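PDB 2Q07: PUA domain-containing protein from Archaeoglobus fulgidus DSM 4304, which probably binds RNA and may take part in making archaeosine in tRNA, the chain here being the C-terminal part of the whole protein, with its PUA domain. Local coordinates for residues C24-S29 with M176-F181; P42-R47 with V166-R171; R106-G111 with E129-E134. One frame throughout, in Å; residues are numbered along the deposited sequence.

Contact 1. Residues C24-S29 with M176-F181; sequences CYKPFS and MLSYQF
Cys24, the last residue of helix 16-24, lies against Ser178 and Tyr179 near the C-terminal end of helix 168-181. Its CA stands 6.0 Å from the CA of Tyr179, a spacing close enough to favour small side chains. The thiol swings to the side of its own backbone N, anti to the carbonyl carbon, which lays SG along the helix backbone, 3.8 Å from Tyr179 CA and 3.7 Å from Ser178 O. Cys24 CB lies closest to the hydroxyl, 3.5 Å from Ser178 OG, with SG near it as well. Cysteine suits this buried place, being compact and polarisable enough to lie against both carbon and a carbonyl.

At Tyr25 the chain leaves helical geometry; its side chain sets off away from helix 168-181, and its ring meets Phe107 edge-to-face. Lys26 then runs back along the loop. Its aliphatic chain is extended as far as CE and bends at the last torsion (chi4 63°), bringing the ammonium group over the end of helix 16-24. There Lys26 NZ donates to Cys24 O at 3.3 Å, from 43° above the carbonyl plane, and lies 3.4 Å from Ser178 OG. With OG anti to its backbone N (chi1 -174°), Ser178 places the hydroxyl between Cys24 CB and Lys26 NZ; serine is small enough for this close approach and polar beside the ammonium group. The backbone N of Lys26 is tied to His175, one turn before Tyr179. Arg20, a turn before Cys24, donates to Tyr179 O and weakly to Ser178 O.

The join unites two helix C-terminal ends, one from the part assigned to the UDG-like clan and one from the pre-PUA part. Lys26 and Arg20 probably offset the partial negative charge of their carbonyls, while Cys24 supplies apolar contact.

Contact 2. Residues P42-R47 with V166-R171; sequences PYLTSR and VDLYRR
The part assigned to the UDG-like clan and the pre-PUA part are bridged at one point by a small apolar contact, in which Leu44 of a short 3-10 turn faces Leu168 and Tyr169 in the first turn of helix 168-181. The nearest backbones stay well apart, 10.7 Å between Leu44 CA and Leu168 CA, leaving long side chains to bridge the gap. The two leucines reach toward each other tip to tip, methyl against methyl, with Leu44 CD2 4.1 Å from Leu168 CD2. Both hold CG anti to the backbone N (chi1 -167° for Leu44, 180° for Leu168), which points their branches across at the other segment. The same methyl also serves the aromatic neighbour: Leu44 CD2 lies 4.0 Å from Tyr169 CE2, near the ring plane and at its edge; the same ring also meets that of Tyr193, their planes about 15° apart. Arg53 of helix 47-55 touches both leucines.

Each partner is fixed by polar bonds of its own. In the turn, Pro42 O accepts from Thr45 N and, at 3.0 Å, from Thr45 OG1. Ser46 OG donates to Tyr43 O at 2.9 Å and, as the N-cap of helix 47-55, also bonds to His49 N. On the other side, from the N-cap position, Asp167 pairs with Arg171 in the first turn, OD1 to NH1 at 3.0 Å.

Polar side chains thus shape each segment separately, whereas van der Waals contact of a single leucine methyl joins them, an attachment with little directional demand.

Contact 3. Residues R106-G111 with E129-E134; sequences RFIEKG and ERVEDE
In these two segments the backbones are nearest at Ile108 and Val131, 9.0 Å from CA to CA, with the later part of helix 94-111 facing the later part of helix 123-132. A little further on, Glu109 CA and Glu134 CA are 9.7 Å apart.

The buried point of contact is Ile108 CD1 against Val131 CG1 at 3.9 Å, their side chains passing each other at a slant. Ile108 extends its CG1 branch fully (chi2 176°), so that the terminal methyl rather than CG2 spans the gap; short, beta-branched Val131 presents one methyl to it. Helix 94-111 leads into strand 115-118. Strand 115-118, helix 123-132 and the adjacent parallel strand 138-141 form a beta-alpha-beta crossover in the alternating alpha/beta fold of the part assigned to the UDG-like clan, and the contact joins its helix to helix 94-111.

Towards solvent the pairing becomes polar. Glu109 OE1 stops 3.5 Å from Glu134 O, both being acceptors, and a water reconciles them by donating to Glu109 OE1 at 2.7 Å and to Glu134 O at 2.9 Å. The Glu134 carboxylate turns to Lys105, one turn before Glu109, in a salt bridge; Lys105 also lies against Val131, its aliphatic length suiting the border between apolar and charged surfaces.

Contacts 1 and 2 both use helix 168-181, the first near its C-terminal end and the second at its start, so the pre-PUA part is held to the part assigned to the UDG-like clan at two places whose centres are about 14 Å apart. They meet where Phe28 CB lies 3.4 Å from Arg171 NH2. Contact 3 stays inside the UDG-like part, its centre about 19 Å from that of contact 1, yet touches it through Pro27 CG and Gly111 CA at 3.4 Å. Contacts 2 and 3 are separate, their nearest atoms about 11 Å apart. In sequence they nest, 3 within 2 within 1.

Contact 1. Residues C24-S29 with M176-F181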
loop_
_atom_site.group_PDB
_atom_site.type_symbol
_atom_site.label_atom_id
_atom_site.label_comp_id
_atom_site.label_asym_id
_atom_site.label_seq_id
_atom_site.Cartn_x
_atom_site.Cartn_y
_atom_site.Cartn_z
ATOM N N CYS A 24 7.322 -5.904 -0.009
ATOM C CA CYS A 24 7.406 -4.702 -0.839
ATOM C C CYS A 24 7.773 -3.445 -0.047
ATOM O O CYS A 24 8.024 -2.390 -0.631
ATOM C CB CYS A 24 6.073 -4.470 -1.564
ATOM S SG CYS A 24 5.541 -5.862 -2.608
ATOM N N TYR A 25 7.815 -3.572 1.275
ATOM C CA TYR A 25 8.108 -2.454 2.172
ATOM C C TYR A 25 9.527 -1.905 2.065
ATOM O O TYR A 25 10.488 -2.601 2.366
ATOM C CB TYR A 25 7.831 -2.895 3.612
ATOM C CG TYR A 25 7.874 -1.793 4.642
ATOM C CD1 TYR A 25 7.379 -0.517 4.356
ATOM C CD2 TYR A 25 8.370 -2.037 5.919
ATOM C CE1 TYR A 25 7.380 0.490 5.324
ATOM C CE2 TYR A 25 8.377 -1.045 6.891
ATOM C CZ TYR A 25 7.882 0.215 6.591
ATOM O OH TYR A 25 7.889 1.197 7.553
ATOM N N LYS A 26 9.660 -0.657 1.631
ATOM C CA LYS A 26 10.992 -0.052 1.525
ATOM C C LYS A 26 11.053 1.333 2.163
ATOM O O LYS A 26 10.646 2.327 1.568
ATOM C CB LYS A 26 11.437 0.020 0.060
ATOM C CG LYS A 26 11.333 -1.318 -0.664
ATOM C CD LYS A 26 11.961 -1.266 -2.051
ATOM C CE LYS A 26 11.628 -2.519 -2.852
ATOM N NZ LYS A 26 10.148 -2.649 -3.095
ATOM N N PRO A 27 11.573 1.407 3.394
ATOM C CA PRO A 27 11.707 2.657 4.152
ATOM C C PRO A 27 12.621 3.680 3.479
ATOM O O PRO A 27 13.433 3.341 2.618
ATOM C CB PRO A 27 12.282 2.188 5.489
ATOM C CG PRO A 27 11.744 0.800 5.623
ATOM C CD PRO A 27 11.938 0.249 4.232
ATOM N N PHE A 28 12.477 4.938 3.879
ATOM C CA PHE A 28 13.308 6.013 3.357
ATOM C C PHE A 28 13.997 6.712 4.531
ATOM O O PHE A 28 14.747 7.674 4.347
ATOM C CB PHE A 28 12.452 7.010 2.575
ATOM C CG PHE A 28 11.352 7.639 3.388
ATOM C CD1 PHE A 28 11.621 8.704 4.252
ATOM C CD2 PHE A 28 10.048 7.173 3.287
ATOM C CE1 PHE A 28 10.603 9.295 4.996
ATOM C CE2 PHE A 28 9.019 7.756 4.027
ATOM C CZ PHE A 28 9.294 8.819 4.882
ATOM N N SER A 29 13.753 6.196 5.736
ATOM C CA SER A 29 14.306 6.771 6.966
ATOM C C SER A 29 14.821 5.678 7.899
ATOM O O SER A 29 14.450 4.518 7.764
ATOM C CB SER A 29 13.207 7.576 7.679
ATOM O OG SER A 29 13.614 8.024 8.966
HETATM N N MSE A 176 2.381 1.101 -4.037
HETATM C CA MSE A 176 1.186 0.424 -4.535
HETATM C C MSE A 176 1.496 -0.323 -5.829
HETATM O O MSE A 176 0.978 -1.412 -6.064
HETATM C CB MSE A 176 0.060 1.428 -4.747
HETATM C CG MSE A 176 -0.333 2.124 -3.458
HETATM SE SE MSE A 176 -1.853 3.260 -3.656
HETATM C CE MSE A 176 -0.990 4.921 -4.063
ATOM N N LEU A 177 2.343 0.273 -6.661
ATOM C CA LEU A 177 2.763 -0.341 -7.917
ATOM C C LEU A 177 3.547 -1.618 -7.596
ATOM O O LEU A 177 3.347 -2.675 -8.207
ATOM C CB LEU A 177 3.651 0.637 -8.691
ATOM C CG LEU A 177 2.931 1.685 -9.532
ATOM C CD1 LEU A 177 3.954 2.601 -10.211
ATOM C CD2 LEU A 177 2.073 0.968 -10.585
ATOM N N SER A 178 4.441 -1.503 -6.620
ATOM C CA SER A 178 5.263 -2.618 -6.168
ATOM C C SER A 178 4.353 -3.730 -5.650
ATOM O O SER A 178 4.462 -4.883 -6.058
ATOM C CB SER A 178 6.204 -2.134 -5.062
ATOM O OG SER A 178 7.122 -3.138 -4.678
ATOM N N TYR A 179 3.440 -3.359 -4.756
ATOM C CA TYR A 179 2.488 -4.295 -4.174
ATOM C C TYR A 179 1.724 -5.080 -5.261
ATOM O O TYR A 179 1.765 -6.311 -5.317
ATOM C CB TYR A 179 1.489 -3.518 -3.302
ATOM C CG TYR A 179 0.529 -4.381 -2.516
ATOM C CD1 TYR A 179 0.812 -4.750 -1.201
ATOM C CD2 TYR A 179 -0.653 -4.851 -3.093
ATOM C CE1 TYR A 179 -0.048 -5.564 -0.480
ATOM C CE2 TYR A 179 -1.526 -5.671 -2.379
ATOM C CZ TYR A 179 -1.212 -6.024 -1.074
ATOM O OH TYR A 179 -2.044 -6.850 -0.366
ATOM N N GLN A 180 1.039 -4.345 -6.127
ATOM C CA GLN A 180 0.224 -4.936 -7.190
ATOM C C GLN A 180 0.934 -5.584 -8.368
ATOM O O GLN A 180 0.475 -6.608 -8.870
ATOM C CB GLN A 180 -0.735 -3.883 -7.735
ATOM C CG GLN A 180 -1.679 -3.318 -6.701
ATOM C CD GLN A 180 -2.448 -2.127 -7.221
ATOM O OE1 GLN A 180 -3.085 -2.200 -8.268
ATOM N NE2 GLN A 180 -2.403 -1.024 -6.485
ATOM N N PHE A 181 2.047 -5.008 -8.807
ATOM C CA PHE A 181 2.751 -5.536 -9.974
ATOM C C PHE A 181 4.220 -5.879 -9.784
ATOM O O PHE A 181 4.845 -6.429 -10.693
ATOM C CB PHE A 181 2.635 -4.534 -11.131
ATOM C CG PHE A 181 1.242 -4.037 -11.365
ATOM C CD1 PHE A 181 0.910 -2.712 -11.087
ATOM C CD2 PHE A 181 0.255 -4.891 -11.845
ATOM C CE1 PHE A 181 -0.377 -2.243 -11.281
ATOM C CE2 PHE A 181 -1.048 -4.431 -12.045
ATOM C CZ PHE A 181 -1.363 -3.105 -11.761
#

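Contact 2. Residues P42-R47 with V166-R171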
loop_
_atom_site.group_PDB
_atom_site.type_symbol
_atom_site.label_atom_id
_atom_site.label_comp_id
_atom_site.label_asym_id
_atom_site.label_seq_id
_atom_site.Cartn_x
_atom_site.Cartn_y
_atom_site.Cartn_z
ATOM N N PRO A 42 -8.893 6.885 4.564
ATOM C CA PRO A 42 -7.553 6.395 4.914
ATOM C C PRO A 42 -6.989 7.275 6.027
ATOM O O PRO A 42 -7.225 8.479 6.040
ATOM C CB PRO A 42 -6.787 6.517 3.600
ATOM C CG PRO A 42 -7.430 7.695 2.943
ATOM C CD PRO A 42 -8.906 7.446 3.201
ATOM N N TYR A 43 -6.248 6.670 6.950
ATOM C CA TYR A 43 -5.698 7.374 8.108
ATOM C C TYR A 43 -5.118 8.777 7.925
ATOM O O TYR A 43 -5.282 9.634 8.798
ATOM C CB TYR A 43 -4.645 6.504 8.783
ATOM C CG TYR A 43 -5.114 5.098 9.071
ATOM C CD1 TYR A 43 -4.377 4.000 8.629
ATOM C CD2 TYR A 43 -6.277 4.860 9.810
ATOM C CE1 TYR A 43 -4.780 2.695 8.916
ATOM C CE2 TYR A 43 -6.692 3.544 10.108
ATOM C CZ TYR A 43 -5.933 2.474 9.653
ATOM O OH TYR A 43 -6.311 1.179 9.923
ATOM N N LEU A 44 -4.447 9.023 6.809
ATOM C CA LEU A 44 -3.837 10.333 6.589
ATOM C C LEU A 44 -4.832 11.500 6.524
ATOM O O LEU A 44 -4.456 12.654 6.748
ATOM C CB LEU A 44 -2.989 10.310 5.317
ATOM C CG LEU A 44 -2.044 11.482 5.090
ATOM C CD1 LEU A 44 -1.070 11.609 6.263
ATOM C CD2 LEU A 44 -1.284 11.259 3.774
ATOM N N THR A 45 -6.090 11.208 6.217
ATOM C CA THR A 45 -7.107 12.252 6.134
ATOM C C THR A 45 -7.851 12.448 7.459
ATOM O O THR A 45 -8.740 13.294 7.548
ATOM C CB THR A 45 -8.172 11.929 5.068
ATOM O OG1 THR A 45 -9.010 10.872 5.548
ATOM C CG2 THR A 45 -7.517 11.495 3.755
ATOM N N SER A 46 -7.509 11.667 8.482
ATOM C CA SER A 46 -8.182 11.795 9.776
ATOM C C SER A 46 -7.797 13.092 10.493
ATOM O O SER A 46 -6.712 13.629 10.295
ATOM C CB SER A 46 -7.828 10.614 10.684
ATOM O OG SER A 46 -6.502 10.740 11.176
ATOM N N ARG A 47 -8.686 13.591 11.342
ATOM C CA ARG A 47 -8.386 14.814 12.072
ATOM C C ARG A 47 -7.150 14.665 12.955
ATOM O O ARG A 47 -6.323 15.565 13.020
ATOM C CB ARG A 47 -9.583 15.240 12.919
ATOM C CG ARG A 47 -10.372 16.379 12.313
ATOM C CD ARG A 47 -11.432 16.839 13.281
ATOM N NE ARG A 47 -12.722 16.212 13.037
ATOM C CZ ARG A 47 -13.700 16.157 13.935
ATOM N NH1 ARG A 47 -13.523 16.679 15.142
ATOM N NH2 ARG A 47 -14.865 15.616 13.613
ATOM N N VAL A 166 10.220 15.339 2.718
ATOM C CA VAL A 166 10.080 14.083 1.987
ATOM C C VAL A 166 8.786 14.106 1.174
ATOM O O VAL A 166 7.803 14.718 1.581
ATOM C CB VAL A 166 10.012 12.879 2.962
ATOM C CG1 VAL A 166 9.841 11.583 2.185
ATOM C CG2 VAL A 166 11.262 12.824 3.818
ATOM N N ASP A 167 8.778 13.452 0.022
ATOM C CA ASP A 167 7.552 13.429 -0.757
ATOM C C ASP A 167 6.853 12.101 -0.483
ATOM O O ASP A 167 7.053 11.109 -1.176
ATOM C CB ASP A 167 7.850 13.634 -2.250
ATOM C CG ASP A 167 8.664 12.518 -2.849
ATOM O OD1 ASP A 167 9.499 11.918 -2.136
ATOM O OD2 ASP A 167 8.475 12.253 -4.053
ATOM N N LEU A 168 6.037 12.102 0.565
ATOM C CA LEU A 168 5.298 10.916 0.985
ATOM C C LEU A 168 4.360 10.358 -0.091
ATOM O O LEU A 168 4.208 9.145 -0.210
ATOM C CB LEU A 168 4.482 11.241 2.233
ATOM C CG LEU A 168 3.626 10.113 2.820
ATOM C CD1 LEU A 168 4.507 8.977 3.312
ATOM C CD2 LEU A 168 2.802 10.666 3.959
ATOM N N TYR A 169 3.736 11.249 -0.859
ATOM C CA TYR A 169 2.792 10.849 -1.901
ATOM C C TYR A 169 3.422 9.965 -2.965
ATOM O O TYR A 169 2.789 9.028 -3.454
ATOM C CB TYR A 169 2.158 12.081 -2.561
ATOM C CG TYR A 169 1.184 12.844 -1.679
ATOM C CD1 TYR A 169 0.628 14.047 -2.111
ATOM C CD2 TYR A 169 0.816 12.366 -0.421
ATOM C CE1 TYR A 169 -0.267 14.759 -1.317
ATOM C CE2 TYR A 169 -0.079 13.068 0.385
ATOM C CZ TYR A 169 -0.616 14.267 -0.071
ATOM O OH TYR A 169 -1.491 14.985 0.713
ATOM N N ARG A 170 4.660 10.270 -3.333
ATOM C CA ARG A 170 5.369 9.473 -4.327
ATOM C C ARG A 170 5.707 8.078 -3.782
ATOM O O ARG A 170 5.614 7.080 -4.504
ATOM C CB ARG A 170 6.643 10.203 -4.766
ATOM C CG ARG A 170 7.656 9.337 -5.517
ATOM C CD ARG A 170 8.675 10.218 -6.220
ATOM N NE ARG A 170 8.008 11.054 -7.216
ATOM C CZ ARG A 170 8.523 12.157 -7.741
ATOM N NH1 ARG A 170 9.726 12.572 -7.368
ATOM N NH2 ARG A 170 7.823 12.858 -8.626
ATOM N N ARG A 171 6.085 8.004 -2.506
ATOM C CA ARG A 171 6.416 6.719 -1.891
ATOM C C ARG A 171 5.179 5.817 -1.856
ATOM O O ARG A 171 5.264 4.607 -2.082
ATOM C CB ARG A 171 6.933 6.916 -0.458
ATOM C CG ARG A 171 8.440 6.779 -0.303
ATOM C CD ARG A 171 9.148 8.070 -0.618
ATOM N NE ARG A 171 10.600 7.923 -0.556
ATOM C CZ ARG A 171 11.445 8.937 -0.393
ATOM N NH1 ARG A 171 10.981 10.174 -0.267
ATOM N NH2 ARG A 171 12.754 8.722 -0.369
#

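Contact 3. Residues R106-G111 with E129-E134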
loop_
_atom_site.group_PDB
_atom_site.type_symbol
_atom_site.label_atom_id
_atom_site.label_comp_id
_atom_site.label_asym_id
_atom_site.label_seq_id
_atom_site.Cartn_x
_atom_site.Cartn_y
_atom_site.Cartn_z
ATOM N N ARG A 106 7.619 -7.552 12.555
ATOM C CA ARG A 106 8.086 -7.896 11.216
ATOM C C ARG A 106 8.382 -6.677 10.368
ATOM O O ARG A 106 9.400 -6.627 9.690
ATOM C CB ARG A 106 7.055 -8.773 10.515
ATOM C CG ARG A 106 6.786 -10.037 11.287
ATOM C CD ARG A 106 6.219 -11.118 10.412
ATOM N NE ARG A 106 5.948 -12.318 11.193
ATOM C CZ ARG A 106 5.641 -13.493 10.663
ATOM N NH1 ARG A 106 5.570 -13.626 9.342
ATOM N NH2 ARG A 106 5.399 -14.531 11.453
ATOM N N PHE A 107 7.494 -5.688 10.407
ATOM C CA PHE A 107 7.701 -4.465 9.636
ATOM C C PHE A 107 8.874 -3.644 10.178
ATOM O O PHE A 107 9.639 -3.063 9.417
ATOM C CB PHE A 107 6.430 -3.613 9.635
ATOM C CG PHE A 107 5.381 -4.093 8.668
ATOM C CD1 PHE A 107 4.173 -4.605 9.127
ATOM C CD2 PHE A 107 5.592 -4.008 7.298
ATOM C CE1 PHE A 107 3.190 -5.020 8.238
ATOM C CE2 PHE A 107 4.611 -4.422 6.393
ATOM C CZ PHE A 107 3.411 -4.928 6.862
ATOM N N ILE A 108 9.008 -3.597 11.497
ATOM C CA ILE A 108 10.095 -2.858 12.120
ATOM C C ILE A 108 11.435 -3.503 11.748
ATOM O O ILE A 108 12.387 -2.815 11.382
ATOM C CB ILE A 108 9.957 -2.861 13.654
ATOM C CG1 ILE A 108 8.822 -1.930 14.074
ATOM C CG2 ILE A 108 11.290 -2.450 14.316
ATOM C CD1 ILE A 108 8.566 -1.966 15.585
ATOM N N GLU A 109 11.504 -4.826 11.837
ATOM C CA GLU A 109 12.743 -5.527 11.512
ATOM C C GLU A 109 13.042 -5.533 10.006
ATOM O O GLU A 109 14.192 -5.425 9.594
ATOM C CB GLU A 109 12.701 -6.941 12.111
ATOM C CG GLU A 109 12.788 -6.888 13.648
ATOM C CD GLU A 109 12.980 -8.238 14.331
ATOM O OE1 GLU A 109 13.751 -8.279 15.318
ATOM O OE2 GLU A 109 12.367 -9.248 13.902
ATOM N N LYS A 110 12.002 -5.633 9.185
ATOM C CA LYS A 110 12.186 -5.604 7.736
ATOM C C LYS A 110 12.675 -4.211 7.338
ATOM O O LYS A 110 13.516 -4.060 6.456
ATOM C CB LYS A 110 10.865 -5.900 7.010
ATOM C CG LYS A 110 10.904 -5.594 5.504
ATOM C CD LYS A 110 11.881 -6.509 4.775
ATOM C CE LYS A 110 12.166 -6.029 3.344
ATOM N NZ LYS A 110 10.968 -6.038 2.450
ATOM N N GLY A 111 12.131 -3.194 7.996
ATOM C CA GLY A 111 12.517 -1.825 7.707
ATOM C C GLY A 111 13.926 -1.493 8.169
ATOM O O GLY A 111 14.519 -0.513 7.713
ATOM N N GLU A 129 5.238 -2.383 23.615
ATOM C CA GLU A 129 6.050 -2.906 24.701
ATOM C C GLU A 129 6.461 -4.345 24.431
ATOM O O GLU A 129 7.580 -4.739 24.748
ATOM C CB GLU A 129 5.294 -2.792 26.027
ATOM C CG GLU A 129 5.419 -1.403 26.649
ATOM C CD GLU A 129 4.448 -1.179 27.785
ATOM O OE1 GLU A 129 4.306 -2.084 28.631
ATOM O OE2 GLU A 129 3.829 -0.095 27.834
ATOM N N ARG A 130 5.565 -5.122 23.827
ATOM C CA ARG A 130 5.866 -6.509 23.495
ATOM C C ARG A 130 7.010 -6.596 22.492
ATOM O O ARG A 130 7.886 -7.447 22.611
ATOM C CB ARG A 130 4.644 -7.199 22.883
ATOM C CG ARG A 130 3.520 -7.525 23.845
ATOM C CD ARG A 130 3.929 -8.594 24.863
ATOM N NE ARG A 130 2.759 -9.269 25.428
ATOM C CZ ARG A 130 2.058 -10.204 24.794
ATOM N NH1 ARG A 130 2.410 -10.587 23.575
ATOM N NH2 ARG A 130 0.996 -10.754 25.372
ATOM N N VAL A 131 6.988 -5.713 21.499
ATOM C CA VAL A 131 8.004 -5.692 20.448
ATOM C C VAL A 131 9.347 -5.116 20.900
ATOM O O VAL A 131 10.410 -5.607 20.503
ATOM C CB VAL A 131 7.530 -4.869 19.232
ATOM C CG1 VAL A 131 8.582 -4.911 18.143
ATOM C CG2 VAL A 131 6.195 -5.401 18.716
ATOM N N GLU A 132 9.294 -4.069 21.715
ATOM C CA GLU A 132 10.500 -3.424 22.203
ATOM C C GLU A 132 11.520 -4.431 22.711
ATOM O O GLU A 132 12.697 -4.327 22.395
ATOM C CB GLU A 132 10.165 -2.440 23.323
ATOM C CG GLU A 132 11.385 -1.711 23.870
ATOM C CD GLU A 132 11.073 -0.849 25.087
ATOM O OE1 GLU A 132 12.013 -0.202 25.600
ATOM O OE2 GLU A 132 9.903 -0.818 25.534
ATOM N N ASP A 133 11.064 -5.409 23.489
ATOM C CA ASP A 133 11.952 -6.419 24.060
ATOM C C ASP A 133 12.538 -7.409 23.050
ATOM O O ASP A 133 13.429 -8.189 23.391
ATOM C CB ASP A 133 11.228 -7.228 25.148
ATOM C CG ASP A 133 10.657 -6.361 26.262
ATOM O OD1 ASP A 133 11.338 -5.408 26.705
ATOM O OD2 ASP A 133 9.527 -6.650 26.710
ATOM N N GLU A 134 12.050 -7.393 21.819
ATOM C CA GLU A 134 12.541 -8.341 20.832
ATOM C C GLU A 134 13.315 -7.741 19.659
ATOM O O GLU A 134 13.850 -8.476 18.833
ATOM C CB GLU A 134 11.368 -9.165 20.299
ATOM C CG GLU A 134 10.426 -9.656 21.386
ATOM C CD GLU A 134 9.339 -10.562 20.846
ATOM O OE1 GLU A 134 8.874 -10.315 19.713
ATOM O OE2 GLU A 134 8.942 -11.512 21.558
HETATM O O HOH W 1 12.931 -10.377 16.784
#